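Local coordinates for protein oxygen-independent coproporphyrinogen III oxidase (Escherichia coli, PDB 1OLT) that catalyses the anaerobic oxidative decarboxylation of two propionate groups of coproporphyrinogen III to the vinyl groups of protoporphyrinogen IX, using S-adenosylmethionine and a [4Fe-4S] cluster, at residues A[105-110]-A[307-312]; A[320-325]-A[330-335]. One frame throughout, in Å; residues are numbered along the deposited sequence.

Contact 1. Residues A[105-110]-A[307-312]. With SAM (S-adenosylmethionine), chain D.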
# COMPACT_ATOMS: atom_id res chain seq x y z
N VAL A 105 -7.93 -2.45 -18.69
CA VAL A 105 -7.62 -1.96 -17.37
C VAL A 105 -8.62 -2.60 -16.40
O VAL A 105 -9.81 -2.48 -16.56
CB VAL A 105 -7.65 -0.46 -17.31
CG1 VAL A 105 -7.52 -0.03 -15.92
CG2 VAL A 105 -6.49 0.10 -18.19
N SER A 106 -8.10 -3.34 -15.42
CA SER A 106 -8.90 -4.00 -14.41
C SER A 106 -8.89 -3.25 -13.08
O SER A 106 -9.70 -3.53 -12.18
CB SER A 106 -8.36 -5.44 -14.20
OG SER A 106 -7.01 -5.39 -13.74
N GLN A 107 -8.02 -2.26 -12.98
CA GLN A 107 -7.76 -1.59 -11.69
C GLN A 107 -7.22 -0.15 -11.85
O GLN A 107 -6.31 0.05 -12.65
CB GLN A 107 -6.72 -2.41 -10.99
CG GLN A 107 -6.60 -2.21 -9.54
CD GLN A 107 -5.69 -3.32 -8.87
OE1 GLN A 107 -6.19 -4.28 -8.28
NE2 GLN A 107 -4.35 -3.15 -8.99
N LEU A 108 -7.76 0.81 -11.08
CA LEU A 108 -7.22 2.16 -11.01
C LEU A 108 -7.30 2.58 -9.56
O LEU A 108 -8.34 2.42 -8.92
CB LEU A 108 -8.07 3.13 -11.85
CG LEU A 108 -7.87 4.63 -11.63
CD1 LEU A 108 -6.49 5.01 -12.04
CD2 LEU A 108 -8.91 5.38 -12.39
N HIS A 109 -6.21 3.17 -9.07
CA HIS A 109 -6.18 3.76 -7.77
C HIS A 109 -5.46 5.11 -7.81
O HIS A 109 -4.43 5.27 -8.49
CB HIS A 109 -5.45 2.88 -6.82
CG HIS A 109 -5.40 3.42 -5.43
ND1 HIS A 109 -6.29 3.05 -4.48
CD2 HIS A 109 -4.59 4.32 -4.85
CE1 HIS A 109 -6.00 3.66 -3.33
NE2 HIS A 109 -4.95 4.42 -3.52
N TRP A 110 -6.02 6.05 -7.08
CA TRP A 110 -5.38 7.32 -6.85
C TRP A 110 -4.92 7.33 -5.38
O TRP A 110 -5.71 7.17 -4.47
CB TRP A 110 -6.34 8.48 -7.07
CG TRP A 110 -6.84 8.68 -8.51
CD1 TRP A 110 -6.54 7.92 -9.61
CD2 TRP A 110 -7.76 9.68 -8.97
NE1 TRP A 110 -7.22 8.36 -10.71
CE2 TRP A 110 -7.97 9.45 -10.36
CE3 TRP A 110 -8.41 10.75 -8.37
CZ2 TRP A 110 -8.83 10.24 -11.12
CZ3 TRP A 110 -9.28 11.54 -9.16
CH2 TRP A 110 -9.46 11.29 -10.49
N HIS A 307 -2.70 -11.76 -3.32
CA HIS A 307 -1.58 -11.05 -3.94
C HIS A 307 -1.33 -9.71 -3.31
O HIS A 307 -2.06 -9.28 -2.39
CB HIS A 307 -1.82 -10.87 -5.45
CG HIS A 307 -1.98 -12.17 -6.18
ND1 HIS A 307 -3.21 -12.75 -6.40
CD2 HIS A 307 -1.06 -13.02 -6.69
CE1 HIS A 307 -3.04 -13.90 -7.03
NE2 HIS A 307 -1.75 -14.08 -7.23
N ARG A 308 -0.28 -9.06 -3.81
CA ARG A 308 0.20 -7.80 -3.24
C ARG A 308 0.91 -6.89 -4.27
O ARG A 308 1.70 -7.36 -5.05
CB ARG A 308 1.15 -8.12 -2.08
CG ARG A 308 0.99 -7.17 -0.97
CD ARG A 308 1.93 -7.39 0.16
NE ARG A 308 2.23 -6.12 0.84
CZ ARG A 308 1.39 -5.51 1.68
NH1 ARG A 308 0.20 -6.07 1.98
NH2 ARG A 308 1.74 -4.35 2.23
N ASN A 309 0.63 -5.59 -4.24
CA ASN A 309 1.34 -4.62 -5.06
C ASN A 309 1.80 -3.53 -4.13
O ASN A 309 1.76 -3.72 -2.91
CB ASN A 309 0.45 -4.12 -6.20
CG ASN A 309 -0.93 -3.68 -5.74
OD1 ASN A 309 -1.06 -2.80 -4.86
ND2 ASN A 309 -1.96 -4.27 -6.34
N PHE A 310 2.24 -2.39 -4.65
CA PHE A 310 2.69 -1.31 -3.80
C PHE A 310 1.62 -0.70 -2.95
O PHE A 310 1.94 -0.10 -1.94
CB PHE A 310 3.37 -0.17 -4.64
CG PHE A 310 4.77 -0.44 -4.91
CD1 PHE A 310 5.72 -0.24 -3.92
CD2 PHE A 310 5.15 -0.93 -6.12
CE1 PHE A 310 7.03 -0.49 -4.15
CE2 PHE A 310 6.51 -1.21 -6.39
CZ PHE A 310 7.45 -1.00 -5.42
N GLN A 311 0.37 -0.74 -3.39
CA GLN A 311 -0.70 -0.15 -2.62
C GLN A 311 -1.10 -1.13 -1.51
O GLN A 311 -1.57 -0.71 -0.53
CB GLN A 311 -1.91 0.20 -3.51
CG GLN A 311 -3.13 0.85 -2.81
CD GLN A 311 -2.79 2.08 -2.02
OE1 GLN A 311 -1.86 2.77 -2.34
NE2 GLN A 311 -3.61 2.37 -0.96
N GLY A 312 -0.84 -2.43 -1.67
CA GLY A 312 -1.17 -3.41 -0.63
C GLY A 312 -1.77 -4.69 -1.14
O GLY A 312 -1.54 -5.12 -2.28
N SAM D . 3.64 4.05 2.62
CA SAM D . 2.93 4.18 3.91
C SAM D . 3.84 3.82 5.10
O SAM D . 4.09 4.61 6.04
OXT SAM D . 4.41 2.72 5.22
CB SAM D . 1.63 3.32 3.90
CG SAM D . 0.52 3.79 2.91
SD SAM D . 0.31 2.73 1.44
CE SAM D . -1.10 1.68 1.93
C5' SAM D . -0.48 3.67 0.08
C4' SAM D . 0.39 4.82 -0.39
O4' SAM D . 1.54 4.24 -0.99
C3' SAM D . -0.24 5.70 -1.48
O3' SAM D . -1.18 6.61 -0.94
C2' SAM D . 1.01 6.28 -2.08
O2' SAM D . 1.55 7.26 -1.23
C1' SAM D . 1.96 5.06 -2.10
N9 SAM D . 1.85 4.28 -3.31
C8 SAM D . 0.95 3.32 -3.60
N7 SAM D . 1.19 2.85 -4.88
C5 SAM D . 2.21 3.50 -5.38
C6 SAM D . 2.84 3.45 -6.59
N6 SAM D . 2.52 2.60 -7.54
N1 SAM D . 3.87 4.31 -6.78
C2 SAM D . 4.25 5.18 -5.83
N3 SAM D . 3.62 5.26 -4.65
C4 SAM D . 2.62 4.42 -4.43

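Contact 2. Residues A[320-325]-A[330-335]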
# COMPACT_ATOMS: atom_id res chain seq x y z
N ASP A 320 0.23 -5.98 -15.12
CA ASP A 320 1.24 -4.97 -15.25
C ASP A 320 0.63 -3.71 -14.61
O ASP A 320 -0.56 -3.43 -14.82
CB ASP A 320 1.56 -4.70 -16.70
CG ASP A 320 2.43 -5.75 -17.32
OD1 ASP A 320 3.20 -6.41 -16.62
OD2 ASP A 320 2.41 -5.98 -18.56
N LEU A 321 1.44 -2.97 -13.87
CA LEU A 321 1.00 -1.79 -13.13
C LEU A 321 1.74 -0.59 -13.69
O LEU A 321 2.98 -0.55 -13.65
CB LEU A 321 1.35 -1.94 -11.66
CG LEU A 321 1.37 -0.62 -10.85
CD1 LEU A 321 0.00 -0.40 -10.52
CD2 LEU A 321 2.29 -0.73 -9.57
N LEU A 322 1.00 0.35 -14.26
CA LEU A 322 1.56 1.59 -14.73
C LEU A 322 1.27 2.69 -13.73
O LEU A 322 0.11 3.01 -13.41
CB LEU A 322 0.96 1.99 -16.09
CG LEU A 322 1.44 3.31 -16.62
CD1 LEU A 322 2.94 3.32 -16.98
CD2 LEU A 322 0.58 3.76 -17.85
N GLY A 323 2.33 3.34 -13.31
CA GLY A 323 2.25 4.37 -12.32
C GLY A 323 2.52 5.71 -13.00
O GLY A 323 3.52 5.88 -13.74
N MET A 324 1.62 6.66 -12.78
CA MET A 324 1.71 8.02 -13.40
C MET A 324 1.77 9.06 -12.30
O MET A 324 1.23 8.84 -11.21
CB MET A 324 0.48 8.28 -14.26
CG MET A 324 0.41 7.51 -15.59
SD MET A 324 -1.33 7.24 -16.11
CE MET A 324 -1.69 5.75 -15.19
N GLY A 325 2.43 10.18 -12.55
CA GLY A 325 2.56 11.26 -11.61
C GLY A 325 3.89 11.21 -10.81
O GLY A 325 4.70 10.26 -10.91
N SER A 330 5.94 1.91 -11.34
CA SER A 330 5.35 0.95 -12.27
C SER A 330 6.01 -0.43 -12.02
O SER A 330 7.19 -0.47 -11.74
CB SER A 330 5.65 1.36 -13.70
OG SER A 330 5.14 2.65 -14.03
N MET A 331 5.23 -1.52 -12.11
CA MET A 331 5.70 -2.88 -12.09
C MET A 331 5.22 -3.55 -13.39
O MET A 331 4.08 -3.96 -13.51
CB MET A 331 5.12 -3.60 -10.90
CG MET A 331 5.60 -2.90 -9.66
SD MET A 331 5.06 -3.54 -8.03
CE MET A 331 3.15 -3.90 -8.19
N ILE A 332 6.12 -3.63 -14.36
CA ILE A 332 5.75 -4.03 -15.69
C ILE A 332 6.78 -5.03 -16.24
O ILE A 332 7.95 -4.76 -16.24
CB ILE A 332 5.67 -2.79 -16.64
CG1 ILE A 332 4.59 -1.78 -16.15
CG2 ILE A 332 5.30 -3.22 -18.03
CD1 ILE A 332 4.58 -0.54 -16.97
N GLY A 333 6.33 -6.11 -16.79
CA GLY A 333 7.23 -7.03 -17.52
C GLY A 333 8.53 -7.44 -16.79
O GLY A 333 9.61 -7.26 -17.32
N ASP A 334 8.39 -7.86 -15.54
CA ASP A 334 9.51 -8.13 -14.64
C ASP A 334 10.53 -6.96 -14.48
O ASP A 334 11.74 -7.20 -14.34
CB ASP A 334 10.20 -9.45 -14.99
CG ASP A 334 9.18 -10.61 -15.16
OD1 ASP A 334 8.32 -10.89 -14.29
OD2 ASP A 334 9.10 -11.18 -16.20
N CYS A 335 10.02 -5.72 -14.48
CA CYS A 335 10.82 -4.55 -14.16
C CYS A 335 10.08 -3.65 -13.20
O CYS A 335 8.86 -3.69 -13.13
CB CYS A 335 11.22 -3.72 -15.40
SG CYS A 335 12.11 -4.60 -16.65
O HOH W 1 6.04 4.91 -13.08

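Contact 1. Residues A[105-110]-A[307-312]
His109 and Gln311 meet face to face: the carboxamide of Gln311 lies over one face of the imidazole, its plane turned only 24° from the ring, with Gln311 CD 3.5 Å from His109 NE2. Gln311 CG also sits over that face, 4.0 Å from the ring centroid, a CH-pi contact. The bend of the glutamine at chi2 (54°) turns the amide over the ring. A histidine suits the strand position because it offers a flat face to the glutamine while ND1 and NE2 hydrogen-bond to Ser143 and Glu145, which also binds S-adenosylmethionine. Strand 105-112 is one of the parallel strands of the radical SAM core sheet, a TIM-barrel relative, and the loop carrying Gln311 reaches this sheet beside the bound cofactor. Gln311 OE1 makes a very close contact, 2.9 Å, with SAM C5', the carbon that becomes the 5'-deoxyadenosyl radical centre in this enzyme class, and Gln311 NE2 makes a weak bond to Glu145. Shortened to an alanine here, the side chain would probably no longer cover the imidazole face or reach C5', and Glu145 would lose its weak partner. The loop is shaped by Asn309, whose OD1 takes Gln311 N (2.9 Å) in its carbonyl plane, an Asx turn, and Gly312 N from above that plane, an Asx motif. Two residues earlier on the strand than His109, Gln107 NE2 bonds to Ser54 OG; its approach to Asn309 ND2 is doubtful.

Contact 2. Residues A[320-325]-A[330-335]
Leu321 and Met331 face each other as an antiparallel hydrogen-bonded pair, with Leu321 N to Met331 O at 2.8 Å nearly straight and the return bond, from Met331 N to Leu321 O, more bent at 135°. Their side chains close over this pair: Leu321 CD2 touches Met331 CE at 3.6 Å, the thioether chain turning at chi3 (-44°) to bring its methyl there. Flexible, apolar methionine and branched leucine suit this side, where Met331 is partly exposed and Leu321 also touches S-adenosylmethionine. The rest of the contact is buried. Ile332 CG1 packs tightly against Leu321 O, whereas Leu322 CD1 and Ile332 CD1 lie side by side more loosely, 4.2 Å apart.

Polar side chains extend the pairing at both ends. Asp320 OD1 receives Gly333 N (3.1 Å) from above the carboxylate plane, while OD2 forms a salt bridge with Arg103; glycine readily adopts the positive phi of the turn there. At the other end a side chain takes over: Ser330 OG accepts from Gly323 N at 3.0 Å, and a single water bridges Ser330 OG and Gly323 O. Strands 320-324 and 329-332, joined by four residues, form a short beta-hairpin with one bridge, bordering the S-adenosylmethionine pocket.

Overall arrangement
From the N terminus, strand 53-62 comes first, then strand 105-112 beside it in the mixed sheet; the chain runs through most of the radical SAM core before residues 307-312 return to that sheet, so contact 1 closes a loop of 196 residues. Contact 2 follows in series, neither nested nor crossed, closing a loop of just four residues. Strand 320-324 pairs with strand 53-62, so both contacts reach the same sheet; strand 329-332 is the edge strand of a three-stranded antiparallel sheet. The contacts, centres about 10 Å apart, touch through Asn309 and Phe310 packing on Met331, and together they line one S-adenosylmethionine pocket.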